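Local atomic coordinates of hypothetical protein TM1631 (Thermotoga maritima, PDB entry 1VPQ), a protein that is of unknown function but belongs to the DUF72 family, whose eight parallel strands and surrounding helices form a TIM-barrel-like fold. Residues F177-E182 / F189-I194; G216-D221 / N252-Q257; V92-G97 / A125-S130. All coordinates share one frame; numbering follows the deposited sequence. Where two conformers were deposited one is given.

Eight parallel strands in the order of a TIM barrel underlie all three contacts, each of which includes a loop that follows a strand. Along the chain interaction 3 closes first, then interaction 1, then interaction 2. Interactions 1 and 3 both reach the sheet, through strands 176-181 and 120-126, while interaction 2 joins the loops after strands 199-204 and 245-250. Centres lie about 19 Å apart from interaction 1 to either of the others and about 24 Å between interactions 2 and 3; nearest atoms come to about 6 or 7 Å, without touching. Interactions 2 and 3 share one sulfate, probably from the crystallisation liquor, at which the loops after strands 120-126 and 199-204 meet.

Interaction 1. Residues F177-E182 / F189-I194; sequences FVVVDE and FPYRPI. With SO4 (sulfate ion), chain D.
Phe177 and Phe189 meet rim to rim, CZ of Phe177 lying 3.6 Å from CE1 of Phe189, with neither ring over the face of the other. The side chains reach out from opposite directions and their planes are inclined at 53°, an arrangement that fills a corner rather than building a stack. Phe177 arrives there with CG anti to its backbone N (chi1 175°), and its rim then runs on along the loop: CE2 of Phe177 lies 3.1 Å from Arg192 O, close to the ring plane, and CD2 on the same ring edge comes near Ile194 O.

Val179 supplies the second bump. The carbonyl oxygen of Arg192 sits in the notch between its two methyls, 3.4 Å from CG1 and 3.3 Å from CG2 of Val179, and CG1 goes on to touch CE1 of Tyr191. Farther along, the backbone itself closes in, Val180 O receiving a CA-H...O contact from CA of Tyr191 at 3.3 Å.

The hollows left between the two backbones hold water. One molecule accepts from Val180 N (2.8 Å from its oxygen) and from Arg192 N while donating to Pro190 O; another joins the oxygens of Phe177 and Ile194, and a third those of Val180 and Phe189. Around this core, Tyr167 and Leu170 of helix 164-173 pack against Phe177, and the hydroxyl of Tyr191 is bonded to Asp235. A sulfate, probably from the crystallisation liquor, takes two weak bonds from Tyr191 N.

No direct hydrogen bond crosses the contact. Its chemistry therefore divides the work: apolar groups and ring edges set the shape, while bridging waters satisfy peptide groups of strand 176-181 and of the returning loop, which packs over the Phe177 and Val179 side of the strand without joining the sheet.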
loop_
_atom_site.group_PDB
_atom_site.type_symbol
_atom_site.label_atom_id
_atom_site.label_comp_id
_atom_site.label_asym_id
_atom_site.label_seq_id
_atom_site.Cartn_x
_atom_site.Cartn_y
_atom_site.Cartn_z
ATOM N N PHE A 177 0.379 6.304 9.638
ATOM C CA PHE A 177 0.680 7.230 8.556
ATOM C C PHE A 177 1.443 6.537 7.417
ATOM O O PHE A 177 2.481 5.908 7.643
ATOM C CB PHE A 177 1.493 8.418 9.091
ATOM C CG PHE A 177 1.951 9.354 8.018
ATOM C CD1 PHE A 177 1.037 10.157 7.345
ATOM C CD2 PHE A 177 3.286 9.415 7.655
ATOM C CE1 PHE A 177 1.448 11.013 6.348
ATOM C CE2 PHE A 177 3.703 10.264 6.657
ATOM C CZ PHE A 177 2.787 11.058 5.996
ATOM N N VAL A 178 0.918 6.651 6.196
ATOM C CA VAL A 178 1.592 6.122 5.017
ATOM C C VAL A 178 2.651 7.098 4.522
ATOM O O VAL A 178 2.333 8.164 3.994
ATOM C CB VAL A 178 0.605 5.827 3.889
ATOM C CG1 VAL A 178 1.340 5.367 2.628
ATOM C CG2 VAL A 178 -0.370 4.754 4.335
ATOM N N VAL A 179 3.913 6.725 4.700
ATOM C CA VAL A 179 5.032 7.528 4.208
ATOM C C VAL A 179 5.159 7.259 2.711
ATOM O O VAL A 179 5.402 6.130 2.300
ATOM C CB VAL A 179 6.362 7.177 4.900
ATOM C CG1 VAL A 179 7.501 8.031 4.329
ATOM C CG2 VAL A 179 6.255 7.348 6.415
ATOM N N VAL A 180 5.004 8.305 1.908
ATOM C CA VAL A 180 4.912 8.144 0.461
ATOM C C VAL A 180 6.091 8.780 -0.264
ATOM O O VAL A 180 6.502 9.902 0.056
ATOM C CB VAL A 180 3.645 8.802 -0.108
ATOM C CG1 VAL A 180 3.528 8.547 -1.612
ATOM C CG2 VAL A 180 2.427 8.293 0.575
ATOM N N ASP A 181 6.624 8.055 -1.249
ATOM C CA ASP A 181 7.453 8.671 -2.272
ATOM C C ASP A 181 6.696 8.697 -3.602
ATOM O O ASP A 181 6.316 7.656 -4.145
ATOM C CB ASP A 181 8.808 7.986 -2.435
ATOM C CG ASP A 181 9.791 8.859 -3.197
ATOM O OD1 ASP A 181 10.291 9.844 -2.608
ATOM O OD2 ASP A 181 10.034 8.580 -4.391
ATOM N N GLU A 182 6.504 9.919 -4.089
ATOM C CA GLU A 182 5.696 10.258 -5.250
ATOM C C GLU A 182 6.510 11.215 -6.099
ATOM O O GLU A 182 7.537 11.704 -5.643
ATOM C CB GLU A 182 4.454 11.024 -4.780
ATOM C CG GLU A 182 3.186 10.232 -4.697
ATOM C CD GLU A 182 2.096 10.985 -3.976
ATOM O OE1 GLU A 182 1.993 12.215 -4.139
ATOM O OE2 GLU A 182 1.335 10.351 -3.232
ATOM N N PHE A 189 1.590 15.221 -2.306
ATOM C CA PHE A 189 1.987 15.103 -0.912
ATOM C C PHE A 189 3.472 14.737 -0.848
ATOM O O PHE A 189 3.924 13.846 -1.574
ATOM C CB PHE A 189 1.121 14.062 -0.193
ATOM C CG PHE A 189 1.232 14.110 1.306
ATOM C CD1 PHE A 189 2.210 13.387 1.960
ATOM C CD2 PHE A 189 0.362 14.878 2.059
ATOM C CE1 PHE A 189 2.326 13.433 3.349
ATOM C CE2 PHE A 189 0.469 14.919 3.443
ATOM C CZ PHE A 189 1.450 14.196 4.087
ATOM N N PRO A 190 4.244 15.434 0.009
ATOM C CA PRO A 190 5.689 15.190 0.081
ATOM C C PRO A 190 6.079 13.927 0.841
ATOM O O PRO A 190 5.231 13.240 1.407
ATOM C CB PRO A 190 6.206 16.420 0.826
ATOM C CG PRO A 190 5.089 16.803 1.716
ATOM C CD PRO A 190 3.830 16.497 0.943
ATOM N N TYR A 191 7.373 13.639 0.837
ATOM C CA TYR A 191 7.924 12.490 1.546
ATOM C C TYR A 191 8.166 12.910 2.972
ATOM O O TYR A 191 9.042 13.717 3.226
ATOM C CB TYR A 191 9.233 12.050 0.891
ATOM C CG TYR A 191 10.006 10.988 1.621
ATOM C CD1 TYR A 191 9.703 9.645 1.451
ATOM C CD2 TYR A 191 11.071 11.325 2.456
ATOM C CE1 TYR A 191 10.424 8.659 2.117
ATOM C CE2 TYR A 191 11.796 10.356 3.120
ATOM C CZ TYR A 191 11.473 9.024 2.946
ATOM O OH TYR A 191 12.189 8.050 3.602
ATOM N N ARG A 192 7.353 12.390 3.883
ATOM C CA ARG A 192 7.483 12.679 5.321
ATOM C C ARG A 192 7.745 11.393 6.108
ATOM O O ARG A 192 6.816 10.634 6.372
ATOM C CB ARG A 192 6.213 13.365 5.873
ATOM C CG ARG A 192 5.950 14.814 5.444
ATOM C CD ARG A 192 7.203 15.499 4.956
ATOM N NE ARG A 192 7.174 16.951 4.965
ATOM C CZ ARG A 192 7.980 17.714 4.233
ATOM N NH1 ARG A 192 8.851 17.170 3.390
ATOM N NH2 ARG A 192 7.895 19.031 4.324
ATOM N N PRO A 193 9.010 11.140 6.490
ATOM C CA PRO A 193 9.298 9.900 7.192
ATOM C C PRO A 193 8.967 10.057 8.677
ATOM O O PRO A 193 9.827 10.396 9.492
ATOM C CB PRO A 193 10.781 9.674 6.908
ATOM C CG PRO A 193 11.348 11.031 6.665
ATOM C CD PRO A 193 10.219 11.961 6.307
ATOM N N ILE A 194 7.689 9.824 8.984
ATOM C CA ILE A 194 7.091 10.104 10.293
ATOM C C ILE A 194 6.224 8.930 10.727
ATOM O O ILE A 194 5.594 8.263 9.890
ATOM C CB ILE A 194 6.208 11.386 10.236
ATOM C CG1 ILE A 194 7.082 12.636 10.171
ATOM C CG2 ILE A 194 5.273 11.499 11.457
ATOM C CD1 ILE A 194 6.328 13.837 9.700
HETATM S S SO4 D . 10.270 15.780 -0.628
HETATM O O1 SO4 D . 9.035 15.737 -1.417
HETATM O O2 SO4 D . 10.170 16.753 0.467
HETATM O O3 SO4 D . 10.551 14.472 -0.068
HETATM O O4 SO4 D . 11.381 16.119 -1.498
HETATM O O HOH W 1 4.273 5.773 9.515
HETATM O O HOH W 2 4.981 11.013 2.795
HETATM O O HOH W 3 6.329 12.056 -1.949
#

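Interaction 2. Residues G216-D221 / N252-Q257; sequences GEERYD and NCYKGQ. With SO4 (sulfate ion), chain C; SO4 (sulfate ion), chain B.
Tyr254 packs its ring against Glu217, Glu218 and Asp221, the last two from the type I turn Glu218 to Asp221, and their side chains meet it in three different ways. A chi1 of -177° places the ring between Asp221 and the backbone O of Glu217, 3.3 Å from CD1 of Tyr254. The Glu217 side chain slides past it in the opposite direction, its carboxylate plane nearly perpendicular at 85°. Glu218 instead runs alongside, pointing the same way, its CG 4.0 Å from CE1 of Tyr254. Asp221 crosses the ring on the CD2 and CE2 side; its CG is 3.4 Å from CD2 of Tyr254 and its carboxylate is tilted 38° from the ring plane.

Nearer the start of the 252-257 segment, OE1 of Glu217 reaches CB of Cys253 at 3.3 Å, and Tyr220 O rests 3.4 Å from CB of Asn252. The amide of Asn252 turns elsewhere, its ND2 donating to Tyr222 O and to Asn261.

Arg219 points away from the contact, and Tyr220, though it leaves its backbone toward Asn252, carries its ring end away too. CD of Arg219 lies over one face of the Tyr220 ring, Trp211 meets that ring edge-to-face, and the Arg219 guanidinium makes a cation-pi contact with Trp211. Both terminal nitrogens of Arg219 give weak bonds to O4 of one sulfate, also held by Phe129 N and Arg157; the Tyr220 hydroxyl donates, at a length too short to be trusted, to a second, which Lys84, Arg203 and Arg157 bond too.

Gly256 is the N-cap of helix 257-270. Loops at the C-terminal ends of the strands, here those after 199-204 and 245-250, usually form the binding site of a TIM barrel, and the sulfates, though probably from the crystallisation liquor, are consistent with an anion-binding pocket.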
loop_
_atom_site.group_PDB
_atom_site.type_symbol
_atom_site.label_atom_id
_atom_site.label_comp_id
_atom_site.label_asym_id
_atom_site.label_seq_id
_atom_site.Cartn_x
_atom_site.Cartn_y
_atom_site.Cartn_z
ATOM N N GLY A 216 -3.147 5.512 -17.479
ATOM C CA GLY A 216 -3.213 4.293 -16.664
ATOM C C GLY A 216 -1.946 4.058 -15.858
ATOM O O GLY A 216 -1.534 4.941 -15.092
ATOM N N GLU A 217 -1.325 2.883 -16.023
ATOM C CA GLU A 217 -0.074 2.578 -15.301
ATOM C C GLU A 217 1.183 3.026 -16.076
ATOM O O GLU A 217 2.307 2.723 -15.671
ATOM C CB GLU A 217 0.011 1.094 -14.831
ATOM C CG GLU A 217 1.259 0.800 -13.914
ATOM C CD GLU A 217 1.023 -0.130 -12.714
ATOM O OE1 GLU A 217 1.103 -1.366 -12.870
ATOM O OE2 GLU A 217 0.827 0.380 -11.588
ATOM N N GLU A 218 1.005 3.772 -17.166
ATOM C CA GLU A 218 2.124 4.532 -17.743
ATOM C C GLU A 218 2.533 5.663 -16.778
ATOM O O GLU A 218 3.659 6.160 -16.815
ATOM C CB GLU A 218 1.769 5.092 -19.125
ATOM C CG GLU A 218 1.504 4.003 -20.180
ATOM C CD GLU A 218 1.500 4.531 -21.613
ATOM O OE1 GLU A 218 1.923 5.687 -21.827
ATOM O OE2 GLU A 218 1.079 3.788 -22.537
ATOM N N ARG A 219 1.597 6.059 -15.922
ATOM C CA ARG A 219 1.863 6.975 -14.817
ATOM C C ARG A 219 2.957 6.463 -13.859
ATOM O O ARG A 219 3.756 7.256 -13.334
ATOM C CB ARG A 219 0.566 7.207 -14.038
ATOM C CG ARG A 219 0.777 7.798 -12.677
ATOM C CD ARG A 219 -0.453 7.690 -11.823
ATOM N NE ARG A 219 -1.326 8.848 -11.965
ATOM C CZ ARG A 219 -2.309 9.147 -11.121
ATOM N NH1 ARG A 219 -2.551 8.370 -10.068
ATOM N NH2 ARG A 219 -3.049 10.225 -11.334
ATOM N N TYR A 220 2.974 5.147 -13.635
ATOM C CA TYR A 220 3.930 4.498 -12.729
ATOM C C TYR A 220 5.176 3.964 -13.450
ATOM O O TYR A 220 5.957 3.205 -12.873
ATOM C CB TYR A 220 3.247 3.366 -11.964
ATOM C CG TYR A 220 2.042 3.807 -11.166
ATOM C CD1 TYR A 220 2.184 4.359 -9.888
ATOM C CD2 TYR A 220 0.756 3.663 -11.677
ATOM C CE1 TYR A 220 1.067 4.765 -9.151
ATOM C CE2 TYR A 220 -0.364 4.063 -10.955
ATOM C CZ TYR A 220 -0.206 4.616 -9.694
ATOM O OH TYR A 220 -1.323 5.014 -8.988
ATOM N N ASP A 221 5.374 4.372 -14.704
ATOM C CA ASP A 221 6.590 4.013 -15.432
ATOM C C ASP A 221 7.785 4.782 -14.867
ATOM O O ASP A 221 8.052 5.927 -15.245
ATOM C CB ASP A 221 6.438 4.274 -16.932
ATOM C CG ASP A 221 7.659 3.862 -17.720
ATOM O OD1 ASP A 221 8.533 3.161 -17.164
ATOM O OD2 ASP A 221 7.745 4.235 -18.907
ATOM N N ASN A 252 5.471 1.159 -8.536
ATOM C CA ASN A 252 5.883 1.478 -9.905
ATOM C C ASN A 252 5.931 0.215 -10.741
ATOM O O ASN A 252 6.973 -0.153 -11.262
ATOM C CB ASN A 252 7.236 2.202 -9.922
ATOM C CG ASN A 252 8.339 1.435 -9.200
ATOM O OD1 ASN A 252 8.128 0.887 -8.121
ATOM N ND2 ASN A 252 9.530 1.419 -9.786
ATOM N N CYS A 253 4.777 -0.435 -10.873
ATOM C CA CYS A 253 4.691 -1.828 -11.342
ATOM C C CYS A 253 4.748 -1.990 -12.857
ATOM O O CYS A 253 4.790 -3.113 -13.359
ATOM C CB CYS A 253 3.416 -2.495 -10.790
ATOM S SG CYS A 253 3.453 -2.860 -8.984
ATOM N N TYR A 254 4.757 -0.875 -13.580
ATOM C CA TYR A 254 4.837 -0.904 -15.049
ATOM C C TYR A 254 6.090 -1.661 -15.499
ATOM O O TYR A 254 7.217 -1.259 -15.184
ATOM C CB TYR A 254 4.851 0.523 -15.601
ATOM C CG TYR A 254 4.849 0.644 -17.113
ATOM C CD1 TYR A 254 3.662 0.576 -17.837
ATOM C CD2 TYR A 254 6.031 0.868 -17.812
ATOM C CE1 TYR A 254 3.657 0.706 -19.243
ATOM C CE2 TYR A 254 6.037 0.998 -19.207
ATOM C CZ TYR A 254 4.846 0.916 -19.913
ATOM O OH TYR A 254 4.850 1.049 -21.287
ATOM N N LYS A 255 5.874 -2.770 -16.206
ATOM C CA LYS A 255 6.953 -3.615 -16.748
ATOM C C LYS A 255 7.933 -4.154 -15.684
ATOM O O LYS A 255 9.130 -4.308 -15.945
ATOM C CB LYS A 255 7.696 -2.879 -17.868
ATOM C CG LYS A 255 6.839 -2.642 -19.107
ATOM C CD LYS A 255 7.624 -1.877 -20.166
ATOM C CE LYS A 255 6.839 -1.681 -21.467
ATOM N NZ LYS A 255 7.435 -2.432 -22.597
ATOM N N GLY A 256 7.410 -4.450 -14.498
ATOM C CA GLY A 256 8.182 -5.148 -13.469
ATOM C C GLY A 256 9.186 -4.292 -12.718
ATOM O O GLY A 256 9.976 -4.811 -11.931
ATOM N N GLN A 257 9.138 -2.981 -12.942
ATOM C CA GLN A 257 10.066 -2.051 -12.321
ATOM C C GLN A 257 9.948 -2.103 -10.803
ATOM O O GLN A 257 10.959 -2.092 -10.105
ATOM C CB GLN A 257 9.851 -0.636 -12.875
ATOM C CG GLN A 257 10.459 -0.487 -14.271
ATOM C CD GLN A 257 9.981 0.724 -15.050
ATOM O OE1 GLN A 257 8.793 1.044 -15.066
ATOM N NE2 GLN A 257 10.912 1.384 -15.737
HETATM S S SO4 C . -5.211 10.499 -8.177
HETATM O O1 SO4 C . -5.650 9.123 -7.963
HETATM O O2 SO4 C . -5.877 11.066 -9.337
HETATM O O3 SO4 C . -5.561 11.313 -7.023
HETATM O O4 SO4 C . -3.769 10.545 -8.380
HETATM S S SO4 B . -2.136 4.374 -5.818
HETATM O O1 SO4 B . -1.967 5.296 -4.699
HETATM O O2 SO4 B . -3.316 4.731 -6.597
HETATM O O3 SO4 B . -0.954 4.462 -6.661
HETATM O O4 SO4 B . -2.323 3.021 -5.303
#

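Interaction 3. Residues V92-G97 / A125-S130; sequences VLWKEG and AQFPFS. With SO4 (sulfate ion), chain C.
The indole of Trp94 receives the edge of Phe127 toward one face, while CG of its own neighbour Lys95 lies 3.4 Å above the plane on the opposite face, offset toward the rim. The offset edge-to-face pair with Phe127 has centroids 6.0 Å apart, measured to the five-membered ring, and planes at 60°. At the indole rim, CG of Pro128 comes within 4.3 Å of CZ2 of Trp94, and the Ser130 hydroxyl lies in the ring plane, its OG 3.7 Å from that same CZ2. Ser130 O approaches CH2 of Trp94 obliquely at 3.5 Å.

A chi1 of 61° sets the Trp94 CG between its backbone N and carbonyl carbon, turning the indole toward the loop after strand 120-126, and NE1 is held by Thr90 O. Water joins the two segments at the rim, 2.7 Å from Ser130 OG and more weakly bonded to Lys95 NZ, which also donates to His91 O. Replacing Trp94 by an alanine would probably leave a gap beside Phe127 and Pro128 and deprive Thr90 O of its indole donor. Phe129 N points to a sulfate also bonded by Arg157, at a very short, doubtful length.

The short helix 93-96 lies against the loop leaving strand 120-126, with Phe131 and with Tyr140 of helix 135-147 each meeting Trp94 edge-to-face, while Phe127 packs on Val154 of the adjoining strand 152-155.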
loop_
_atom_site.group_PDB
_atom_site.type_symbol
_atom_site.label_atom_id
_atom_site.label_comp_id
_atom_site.label_asym_id
_atom_site.label_seq_id
_atom_site.Cartn_x
_atom_site.Cartn_y
_atom_site.Cartn_z
ATOM N N VAL A 92 -15.371 8.400 -2.921
ATOM C CA VAL A 92 -16.769 8.721 -3.247
ATOM C C VAL A 92 -17.547 9.335 -2.078
ATOM O O VAL A 92 -17.963 10.481 -2.154
ATOM C CB VAL A 92 -17.530 7.469 -3.763
ATOM C CG1 VAL A 92 -18.945 7.829 -4.196
ATOM C CG2 VAL A 92 -16.791 6.823 -4.922
ATOM N N LEU A 93 -17.734 8.571 -1.006
ATOM C CA LEU A 93 -18.681 8.934 0.053
ATOM C C LEU A 93 -18.401 10.295 0.678
ATOM O O LEU A 93 -19.326 11.021 1.017
ATOM C CB LEU A 93 -18.694 7.876 1.163
ATOM C CG LEU A 93 -19.211 6.486 0.784
ATOM C CD1 LEU A 93 -18.936 5.517 1.912
ATOM C CD2 LEU A 93 -20.698 6.509 0.439
ATOM N N TRP A 94 -17.131 10.638 0.836
ATOM C CA TRP A 94 -16.761 11.927 1.429
ATOM C C TRP A 94 -17.174 13.119 0.550
ATOM O O TRP A 94 -17.410 14.217 1.062
ATOM C CB TRP A 94 -15.259 11.968 1.743
ATOM C CG TRP A 94 -14.384 11.809 0.554
ATOM C CD1 TRP A 94 -13.830 10.650 0.092
ATOM C CD2 TRP A 94 -13.960 12.842 -0.342
ATOM N NE1 TRP A 94 -13.079 10.902 -1.027
ATOM C CE2 TRP A 94 -13.144 12.240 -1.315
ATOM C CE3 TRP A 94 -14.178 14.222 -0.405
ATOM C CZ2 TRP A 94 -12.556 12.966 -2.348
ATOM C CZ3 TRP A 94 -13.590 14.941 -1.430
ATOM C CH2 TRP A 94 -12.790 14.314 -2.385
ATOM N N LYS A 95 -17.239 12.895 -0.768
ATOM C CA LYS A 95 -17.739 13.891 -1.722
ATOM C C LYS A 95 -19.247 14.082 -1.574
ATOM O O LYS A 95 -19.775 15.143 -1.899
ATOM C CB LYS A 95 -17.452 13.478 -3.177
ATOM C CG LYS A 95 -15.984 13.319 -3.575
ATOM C CD LYS A 95 -15.880 13.167 -5.098
ATOM C CE LYS A 95 -14.446 13.032 -5.598
ATOM N NZ LYS A 95 -14.088 11.630 -5.923
ATOM N N GLU A 96 -19.928 13.042 -1.098
ATOM C CA GLU A 96 -21.391 13.016 -1.009
ATOM C C GLU A 96 -21.929 13.239 0.410
ATOM O O GLU A 96 -23.139 13.244 0.618
ATOM C CB GLU A 96 -21.900 11.678 -1.544
ATOM C CG GLU A 96 -21.290 11.306 -2.875
ATOM C CD GLU A 96 -21.776 9.982 -3.412
ATOM O OE1 GLU A 96 -21.999 9.051 -2.604
ATOM O OE2 GLU A 96 -21.915 9.875 -4.649
ATOM N N GLY A 97 -21.027 13.417 1.376
ATOM C CA GLY A 97 -21.405 13.624 2.778
ATOM C C GLY A 97 -22.037 12.403 3.419
ATOM O O GLY A 97 -22.981 12.517 4.206
ATOM N N ALA A 125 -6.262 2.955 3.491
ATOM C CA ALA A 125 -7.172 3.930 2.909
ATOM C C ALA A 125 -6.351 4.993 2.204
ATOM O O ALA A 125 -5.771 5.872 2.852
ATOM C CB ALA A 125 -8.053 4.552 3.995
ATOM N N GLN A 126 -6.288 4.895 0.877
ATOM C CA GLN A 126 -5.528 5.840 0.051
ATOM C C GLN A 126 -6.480 6.786 -0.676
ATOM O O GLN A 126 -7.315 6.357 -1.465
ATOM C CB GLN A 126 -4.616 5.092 -0.935
ATOM C CG GLN A 126 -3.978 5.945 -2.039
ATOM C CD GLN A 126 -4.790 5.953 -3.333
ATOM O OE1 GLN A 126 -5.079 4.896 -3.900
ATOM N NE2 GLN A 126 -5.160 7.146 -3.807
ATOM N N PHE A 127 -6.314 8.079 -0.415
ATOM C CA PHE A 127 -7.223 9.104 -0.902
ATOM C C PHE A 127 -6.673 9.823 -2.119
ATOM O O PHE A 127 -5.470 10.033 -2.221
ATOM C CB PHE A 127 -7.496 10.096 0.221
ATOM C CG PHE A 127 -8.322 9.516 1.323
ATOM C CD1 PHE A 127 -7.722 8.817 2.357
ATOM C CD2 PHE A 127 -9.707 9.639 1.306
ATOM C CE1 PHE A 127 -8.483 8.260 3.364
ATOM C CE2 PHE A 127 -10.474 9.092 2.308
ATOM C CZ PHE A 127 -9.868 8.402 3.341
ATOM N N PRO A 128 -7.557 10.211 -3.054
ATOM C CA PRO A 128 -7.095 10.834 -4.286
ATOM C C PRO A 128 -6.663 12.295 -4.108
ATOM O O PRO A 128 -6.748 12.861 -2.999
ATOM C CB PRO A 128 -8.312 10.721 -5.212
ATOM C CG PRO A 128 -9.480 10.718 -4.295
ATOM C CD PRO A 128 -9.026 10.102 -3.002
ATOM N N PHE A 129 -6.183 12.876 -5.205
ATOM C CA PHE A 129 -5.717 14.266 -5.264
ATOM C C PHE A 129 -6.812 15.241 -4.845
ATOM O O PHE A 129 -6.543 16.225 -4.155
ATOM C CB PHE A 129 -5.254 14.583 -6.685
ATOM C CG PHE A 129 -4.530 15.892 -6.815
ATOM C CD1 PHE A 129 -3.247 16.037 -6.324
ATOM C CD2 PHE A 129 -5.127 16.973 -7.447
ATOM C CE1 PHE A 129 -2.577 17.240 -6.446
ATOM C CE2 PHE A 129 -4.460 18.179 -7.575
ATOM C CZ PHE A 129 -3.183 18.314 -7.074
ATOM N N SER A 130 -8.041 14.941 -5.261
ATOM C CA SER A 130 -9.225 15.760 -4.957
ATOM C C SER A 130 -9.625 15.805 -3.479
ATOM O O SER A 130 -10.373 16.681 -3.076
ATOM C CB SER A 130 -10.421 15.247 -5.751
ATOM O OG SER A 130 -10.665 13.892 -5.425
HETATM S S SO4 C . -5.211 10.499 -8.177
HETATM O O1 SO4 C . -5.650 9.123 -7.963
HETATM O O2 SO4 C . -5.877 11.066 -9.337
HETATM O O3 SO4 C . -5.561 11.313 -7.023
HETATM O O4 SO4 C . -3.769 10.545 -8.380
HETATM O O HOH W 4 -11.453 12.855 -7.804
#